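Local coordinates for programmed cell death 6-interacting protein (Homo sapiens, PDB 5WA1), which serves endocytosis, multivesicular body biogenesis, membrane repair and cytokinesis, and is seen here as its Bro1 domain in complex with a CHMP4C peptide, at residues Ala170-Leu182 / Leu208-Phe220. Numbering follows the deposited sequence.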
ATOM      1  N   ALA A 170      10.409  -2.473  -0.221  1.00 50.45           N
ATOM      2  CA  ALA A 170       9.167  -2.104   0.450  1.00 46.80           C
ATOM      3  C   ALA A 170       8.684  -0.730   0.007  1.00 42.94           C
ATOM      4  O   ALA A 170       7.485  -0.535  -0.231  1.00 40.76           O
ATOM      5  CB  ALA A 170       9.355  -2.140   1.970  1.00 42.58           C
ATOM      6  N   ALA A 171       9.596   0.236  -0.111  1.00 44.56           N
ATOM      7  CA  ALA A 171       9.198   1.575  -0.535  1.00 47.77           C
ATOM      8  C   ALA A 171       8.583   1.548  -1.928  1.00 48.71           C
ATOM      9  O   ALA A 171       7.553   2.187  -2.174  1.00 48.08           O
ATOM     10  CB  ALA A 171      10.402   2.517  -0.507  1.00 48.46           C
ATOM     11  N   LYS A 172       9.205   0.807  -2.846  1.00 44.93           N
ATOM     12  CA  LYS A 172       8.692   0.707  -4.209  1.00 44.61           C
ATOM     13  C   LYS A 172       7.348  -0.011  -4.249  1.00 47.67           C
ATOM     14  O   LYS A 172       6.422   0.433  -4.938  1.00 45.02           O
ATOM     15  CB  LYS A 172       9.727   0.001  -5.094  1.00 48.63           C
ATOM     16  CG  LYS A 172       9.422   0.017  -6.588  1.00 70.06           C
ATOM     17  CD  LYS A 172      10.680  -0.323  -7.404  1.00 85.50           C
ATOM     18  CE  LYS A 172      11.879   0.507  -6.926  1.00 95.24           C
ATOM     19  NZ  LYS A 172      13.168   0.095  -7.557  1.00106.38           N
ATOM     20  N   HIS A 173       7.204  -1.104  -3.494  1.00 42.92           N
ATOM     21  CA  HIS A 173       5.972  -1.887  -3.572  1.00 41.89           C
ATOM     22  C   HIS A 173       4.794  -1.203  -2.876  1.00 42.95           C
ATOM     23  O   HIS A 173       3.651  -1.315  -3.350  1.00 41.64           O
ATOM     24  CB  HIS A 173       6.219  -3.283  -2.999  1.00 44.07           C
ATOM     25  CG  HIS A 173       6.915  -4.208  -3.957  1.00 50.64           C
ATOM     26  ND1 HIS A 173       8.123  -3.898  -4.546  1.00 57.12           N
ATOM     27  CD2 HIS A 173       6.567  -5.425  -4.436  1.00 58.32           C
ATOM     28  CE1 HIS A 173       8.492  -4.890  -5.338  1.00 63.00           C
ATOM     29  NE2 HIS A 173       7.565  -5.827  -5.289  1.00 52.57           N
ATOM     30  N   TYR A 174       5.036  -0.489  -1.768  1.00 41.28           N
ATOM     31  CA  TYR A 174       3.960   0.265  -1.123  1.00 41.29           C
ATOM     32  C   TYR A 174       3.458   1.388  -2.016  1.00 36.03           C
ATOM     33  O   TYR A 174       2.251   1.639  -2.083  1.00 38.03           O
ATOM     34  CB  TYR A 174       4.427   0.837   0.219  1.00 33.97           C
ATOM     35  CG  TYR A 174       4.487  -0.169   1.339  1.00 33.80           C
ATOM     36  CD1 TYR A 174       3.441  -1.062   1.561  1.00 38.23           C
ATOM     37  CD2 TYR A 174       5.588  -0.209   2.198  1.00 39.75           C
ATOM     38  CE1 TYR A 174       3.501  -1.988   2.600  1.00 33.56           C
ATOM     39  CE2 TYR A 174       5.653  -1.126   3.226  1.00 39.68           C
ATOM     40  CZ  TYR A 174       4.608  -2.015   3.416  1.00 37.69           C
ATOM     41  OH  TYR A 174       4.668  -2.932   4.442  1.00 45.92           O
ATOM     42  N   GLN A 175       4.361   2.064  -2.727  1.00 40.42           N
ATOM     43  CA  GLN A 175       3.924   3.124  -3.629  1.00 42.82           C
ATOM     44  C   GLN A 175       3.184   2.553  -4.834  1.00 46.58           C
ATOM     45  O   GLN A 175       2.221   3.159  -5.319  1.00 42.44           O
ATOM     46  CB  GLN A 175       5.118   3.966  -4.065  1.00 44.39           C
ATOM     47  CG  GLN A 175       5.648   4.851  -2.931  1.00 41.13           C
ATOM     48  CD  GLN A 175       6.862   5.638  -3.357  1.00 51.28           C
ATOM     49  OE1 GLN A 175       6.756   6.793  -3.780  1.00 44.08           O
ATOM     50  NE2 GLN A 175       8.026   5.007  -3.278  1.00 49.78           N
ATOM     51  N   PHE A 176       3.619   1.393  -5.331  1.00 41.74           N
ATOM     52  CA  PHE A 176       2.861   0.722  -6.379  1.00 39.63           C
ATOM     53  C   PHE A 176       1.468   0.343  -5.886  1.00 46.31           C
ATOM     54  O   PHE A 176       0.467   0.649  -6.541  1.00 45.29           O
ATOM     55  CB  PHE A 176       3.604  -0.522  -6.873  1.00 41.42           C
ATOM     56  CG  PHE A 176       2.756  -1.384  -7.762  1.00 46.37           C
ATOM     57  CD1 PHE A 176       2.610  -1.073  -9.099  1.00 48.90           C
ATOM     58  CD2 PHE A 176       2.033  -2.452  -7.239  1.00 44.83           C
ATOM     59  CE1 PHE A 176       1.787  -1.847  -9.930  1.00 44.19           C
ATOM     60  CE2 PHE A 176       1.206  -3.221  -8.051  1.00 46.64           C
ATOM     61  CZ  PHE A 176       1.090  -2.916  -9.397  1.00 46.39           C
ATOM     62  N   ALA A 177       1.384  -0.327  -4.730  1.00 40.77           N
ATOM     63  CA  ALA A 177       0.081  -0.713  -4.199  1.00 42.37           C
ATOM     64  C   ALA A 177      -0.809   0.506  -3.997  1.00 39.10           C
ATOM     65  O   ALA A 177      -1.996   0.482  -4.346  1.00 45.52           O
ATOM     66  CB  ALA A 177       0.242  -1.483  -2.887  1.00 36.05           C
ATOM     67  N   SER A 178      -0.241   1.595  -3.475  1.00 41.10           N
ATOM     68  CA  SER A 178      -1.009   2.821  -3.284  1.00 41.38           C
ATOM     69  C   SER A 178      -1.577   3.330  -4.600  1.00 45.83           C
ATOM     70  O   SER A 178      -2.745   3.726  -4.671  1.00 42.48           O
ATOM     71  CB  SER A 178      -0.132   3.898  -2.641  1.00 38.93           C
ATOM     72  OG  SER A 178      -0.873   5.109  -2.473  1.00 39.99           O
ATOM     73  N   GLY A 179      -0.755   3.348  -5.654  1.00 46.20           N
ATOM     74  CA  GLY A 179      -1.229   3.836  -6.937  1.00 44.82           C
ATOM     75  C   GLY A 179      -2.213   2.895  -7.597  1.00 44.81           C
ATOM     76  O   GLY A 179      -3.112   3.336  -8.326  1.00 46.65           O
ATOM     77  N   ALA A 180      -2.070   1.592  -7.358  1.00 44.02           N
ATOM     78  CA  ALA A 180      -2.985   0.640  -7.976  1.00 43.89           C
ATOM     79  C   ALA A 180      -4.346   0.652  -7.291  1.00 48.17           C
ATOM     80  O   ALA A 180      -5.376   0.611  -7.970  1.00 47.45           O
ATOM     81  CB  ALA A 180      -2.383  -0.767  -7.959  1.00 42.90           C
ATOM     82  N   PHE A 181      -4.376   0.711  -5.951  1.00 46.31           N
ATOM     83  CA  PHE A 181      -5.655   0.881  -5.265  1.00 42.74           C
ATOM     84  C   PHE A 181      -6.316   2.184  -5.683  1.00 44.13           C
ATOM     85  O   PHE A 181      -7.539   2.245  -5.849  1.00 47.87           O
ATOM     86  CB  PHE A 181      -5.473   0.854  -3.743  1.00 38.91           C
ATOM     87  CG  PHE A 181      -5.170  -0.510  -3.185  1.00 37.00           C
ATOM     88  CD1 PHE A 181      -5.949  -1.607  -3.517  1.00 35.31           C
ATOM     89  CD2 PHE A 181      -4.100  -0.687  -2.306  1.00 38.64           C
ATOM     90  CE1 PHE A 181      -5.670  -2.868  -2.993  1.00 45.39           C
ATOM     91  CE2 PHE A 181      -3.810  -1.941  -1.784  1.00 39.16           C
ATOM     92  CZ  PHE A 181      -4.598  -3.032  -2.118  1.00 43.07           C
ATOM     93  N   LEU A 182      -5.516   3.237  -5.874  1.00 45.16           N
ATOM     94  CA  LEU A 182      -6.076   4.524  -6.279  1.00 43.62           C
ATOM     95  C   LEU A 182      -6.612   4.470  -7.703  1.00 52.35           C
ATOM     96  O   LEU A 182      -7.637   5.095  -8.012  1.00 55.70           O
ATOM     97  CB  LEU A 182      -5.023   5.618  -6.151  1.00 58.49           C
ATOM     98  CG  LEU A 182      -5.553   7.017  -6.428  1.00 66.68           C
ATOM     99  CD1 LEU A 182      -6.613   7.370  -5.398  1.00 65.40           C
ATOM    100  CD2 LEU A 182      -4.419   8.016  -6.410  1.00 70.90           C
ATOM    101  N   LEU A 208      -7.368   1.984   1.408  1.00 41.81           N
ATOM    102  CA  LEU A 208      -6.192   1.141   1.220  1.00 42.37           C
ATOM    103  C   LEU A 208      -5.070   1.907   0.530  1.00 34.75           C
ATOM    104  O   LEU A 208      -3.894   1.717   0.855  1.00 35.03           O
ATOM    105  CB  LEU A 208      -6.554  -0.103   0.401  1.00 42.42           C
ATOM    106  CG  LEU A 208      -7.524  -1.073   1.083  1.00 38.36           C
ATOM    107  CD1 LEU A 208      -7.946  -2.172   0.108  1.00 39.64           C
ATOM    108  CD2 LEU A 208      -6.871  -1.671   2.314  1.00 41.14           C
ATOM    109  N   SER A 209      -5.409   2.748  -0.448  1.00 41.81           N
ATOM    110  CA  SER A 209      -4.375   3.527  -1.121  1.00 40.52           C
ATOM    111  C   SER A 209      -3.642   4.427  -0.134  1.00 43.33           C
ATOM    112  O   SER A 209      -2.410   4.541  -0.171  1.00 41.27           O
ATOM    113  CB  SER A 209      -5.000   4.359  -2.237  1.00 41.62           C
ATOM    114  OG  SER A 209      -4.036   5.184  -2.860  1.00 45.98           O
ATOM    115  N   LEU A 210      -4.383   5.076   0.759  1.00 40.16           N
ATOM    116  CA  LEU A 210      -3.748   5.938   1.755  1.00 36.48           C
ATOM    117  C   LEU A 210      -2.924   5.139   2.758  1.00 37.83           C
ATOM    118  O   LEU A 210      -1.841   5.580   3.172  1.00 38.49           O
ATOM    119  CB  LEU A 210      -4.818   6.766   2.453  1.00 38.59           C
ATOM    120  CG  LEU A 210      -4.331   7.743   3.515  1.00 45.17           C
ATOM    121  CD1 LEU A 210      -3.187   8.604   2.986  1.00 53.97           C
ATOM    122  CD2 LEU A 210      -5.512   8.593   3.942  1.00 45.00           C
ATOM    123  N   ILE A 211      -3.406   3.964   3.171  1.00 38.10           N
ATOM    124  CA  ILE A 211      -2.629   3.137   4.097  1.00 38.56           C
ATOM    125  C   ILE A 211      -1.278   2.770   3.484  1.00 43.06           C
ATOM    126  O   ILE A 211      -0.234   2.827   4.149  1.00 35.53           O
ATOM    127  CB  ILE A 211      -3.426   1.879   4.489  1.00 36.92           C
ATOM    128  CG1 ILE A 211      -4.652   2.255   5.318  1.00 39.23           C
ATOM    129  CG2 ILE A 211      -2.520   0.881   5.225  1.00 36.73           C
ATOM    130  CD1 ILE A 211      -5.625   1.095   5.543  1.00 39.86           C
ATOM    131  N   MET A 212      -1.280   2.371   2.208  1.00 34.51           N
ATOM    132  CA  MET A 212      -0.033   2.001   1.547  1.00 34.55           C
ATOM    133  C   MET A 212       0.873   3.203   1.367  1.00 36.00           C
ATOM    134  O   MET A 212       2.101   3.088   1.465  1.00 36.89           O
ATOM    135  CB  MET A 212      -0.332   1.359   0.183  1.00 40.74           C
ATOM    136  CG  MET A 212      -1.150   0.076   0.260  1.00 41.30           C
ATOM    137  SD  MET A 212      -0.328  -1.207   1.236  1.00 46.80           S
ATOM    138  CE  MET A 212      -1.699  -1.913   2.152  1.00 46.48           C
ATOM    139  N   LEU A 213       0.292   4.369   1.091  1.00 34.99           N
ATOM    140  CA  LEU A 213       1.108   5.569   0.997  1.00 40.40           C
ATOM    141  C   LEU A 213       1.751   5.906   2.340  1.00 41.45           C
ATOM    142  O   LEU A 213       2.927   6.277   2.392  1.00 38.35           O
ATOM    143  CB  LEU A 213       0.269   6.738   0.490  1.00 43.24           C
ATOM    144  CG  LEU A 213       1.074   7.962   0.048  1.00 44.46           C
ATOM    145  CD1 LEU A 213       1.788   7.686  -1.268  1.00 43.37           C
ATOM    146  CD2 LEU A 213       0.169   9.176  -0.068  1.00 47.15           C
ATOM    147  N   ALA A 214       0.992   5.775   3.440  1.00 39.99           N
ATOM    148  CA  ALA A 214       1.555   5.993   4.775  1.00 35.71           C
ATOM    149  C   ALA A 214       2.704   5.040   5.052  1.00 41.43           C
ATOM    150  O   ALA A 214       3.716   5.426   5.646  1.00 37.34           O
ATOM    151  CB  ALA A 214       0.475   5.813   5.845  1.00 36.40           C
ATOM    152  N   GLN A 215       2.558   3.778   4.648  1.00 37.79           N
ATOM    153  CA  GLN A 215       3.598   2.814   4.948  1.00 32.45           C
ATOM    154  C   GLN A 215       4.827   3.061   4.091  1.00 40.99           C
ATOM    155  O   GLN A 215       5.951   2.861   4.564  1.00 38.97           O
ATOM    156  CB  GLN A 215       3.045   1.393   4.806  1.00 42.52           C
ATOM    157  CG  GLN A 215       2.028   1.159   5.927  1.00 40.84           C
ATOM    158  CD  GLN A 215       1.442  -0.243   6.032  1.00 46.15           C
ATOM    159  OE1 GLN A 215       1.076  -0.666   7.127  1.00 43.79           O
ATOM    160  NE2 GLN A 215       1.313  -0.953   4.906  1.00 40.41           N
ATOM    161  N   ALA A 216       4.636   3.544   2.859  1.00 39.15           N
ATOM    162  CA  ALA A 216       5.779   3.962   2.053  1.00 37.01           C
ATOM    163  C   ALA A 216       6.539   5.099   2.731  1.00 38.48           C
ATOM    164  O   ALA A 216       7.771   5.071   2.804  1.00 41.59           O
ATOM    165  CB  ALA A 216       5.315   4.381   0.657  1.00 37.11           C
ATOM    166  N   GLN A 217       5.817   6.109   3.236  1.00 37.29           N
ATOM    167  CA  GLN A 217       6.470   7.211   3.948  1.00 42.48           C
ATOM    168  C   GLN A 217       7.184   6.711   5.201  1.00 39.14           C
ATOM    169  O   GLN A 217       8.291   7.167   5.521  1.00 38.88           O
ATOM    170  CB  GLN A 217       5.447   8.295   4.299  1.00 39.93           C
ATOM    171  CG  GLN A 217       6.001   9.495   5.100  1.00 36.59           C
ATOM    172  CD  GLN A 217       6.874  10.433   4.261  1.00 37.97           C
ATOM    173  OE1 GLN A 217       6.835  10.405   3.033  1.00 39.85           O
ATOM    174  NE2 GLN A 217       7.666  11.277   4.935  1.00 35.06           N
ATOM    175  N   GLU A 218       6.583   5.754   5.908  1.00 38.85           N
ATOM    176  CA  GLU A 218       7.245   5.192   7.080  1.00 39.37           C
ATOM    177  C   GLU A 218       8.557   4.515   6.711  1.00 43.08           C
ATOM    178  O   GLU A 218       9.536   4.584   7.466  1.00 40.11           O
ATOM    179  CB  GLU A 218       6.319   4.197   7.780  1.00 38.70           C
ATOM    180  CG  GLU A 218       6.944   3.561   9.023  1.00 43.94           C
ATOM    181  CD  GLU A 218       6.031   2.527   9.665  1.00 47.62           C
ATOM    182  OE1 GLU A 218       4.922   2.318   9.144  1.00 48.59           O
ATOM    183  OE2 GLU A 218       6.421   1.926  10.685  1.00 56.94           O
ATOM    184  N   VAL A 219       8.591   3.829   5.563  1.00 38.05           N
ATOM    185  CA  VAL A 219       9.821   3.186   5.123  1.00 33.16           C
ATOM    186  C   VAL A 219      10.902   4.227   4.870  1.00 35.56           C
ATOM    187  O   VAL A 219      12.077   4.006   5.179  1.00 40.89           O
ATOM    188  CB  VAL A 219       9.559   2.322   3.867  1.00 40.18           C
ATOM    189  CG1 VAL A 219      10.876   1.859   3.264  1.00 43.75           C
ATOM    190  CG2 VAL A 219       8.699   1.119   4.220  1.00 40.84           C
ATOM    191  N   PHE A 220      10.532   5.375   4.296  1.00 40.24           N
ATOM    192  CA  PHE A 220      11.525   6.428   4.105  1.00 39.87           C
ATOM    193  C   PHE A 220      12.026   6.973   5.437  1.00 41.50           C
ATOM    194  O   PHE A 220      13.200   7.343   5.549  1.00 45.39           O
ATOM    195  CB  PHE A 220      10.952   7.556   3.252  1.00 47.17           C
ATOM    196  CG  PHE A 220      11.098   7.315   1.780  1.00 54.58           C
ATOM    197  CD1 PHE A 220      12.242   7.714   1.113  1.00 51.53           C
ATOM    198  CD2 PHE A 220      10.106   6.664   1.071  1.00 51.68           C
ATOM    199  CE1 PHE A 220      12.392   7.482  -0.240  1.00 50.50           C
ATOM    200  CE2 PHE A 220      10.244   6.429  -0.291  1.00 52.68           C
ATOM    201  CZ  PHE A 220      11.393   6.839  -0.947  1.00 51.60           C
TER
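Y174 and M212 are the two knobs of this antiparallel helix pair, each sunk among four residues of the facing helix. The Y174 ring enters the hollow made by M212, Q215, A216 and V219. CB of Q215 stands almost exactly over the ring centre, 3.8 Å from the centroid, a CH-pi contact, while V219 CG2 and the M212 sulfur lie at the ring edge; the sulfur makes a Met-aromatic contact, 3.8 Å from SD to Y174 CD1. In return, M212 fills the pocket between Y174, A177, S178 and F181. Its CG, anti to the carbonyl carbon (chi1 -62°), rests on A177 CB and at the F181 edge; the bend at chi2 (-60°) carries SD to the tyrosine. F181 takes L208 CB over one face, offset toward the rim, and meets F146 edge-to-face.

Small residues let the backbones close in: the axes of the two segments approach to 7.6 Å, and the CA atoms of S178 and S209 lie 4.1 Å apart. Here the serines trade bonds. S209 OG donates to S178 O at 2.7 Å and S178 OG to S209 O at 2.8 Å; chi1 near 180° in both turns each OG across to the facing carbonyl. Each carbonyl also accepts the helical N-H four residues on, from the other face of its plane. Farther along, A216 CB packs against Y174 CB and Q175 CG, and A171 CB touches V219 and F220, whose ring meets an aromatic side chain of the bound peptide edge-to-face.

The contact thus joins helices 164-191 and 202-226 near the centre of the Bro1 domain. Its buried serine hydroxyls are satisfied by main-chain carbonyls, S178 OG also bonding S361, so reciprocal serine bonds and the Y174 and M212 knobs hold the helices close.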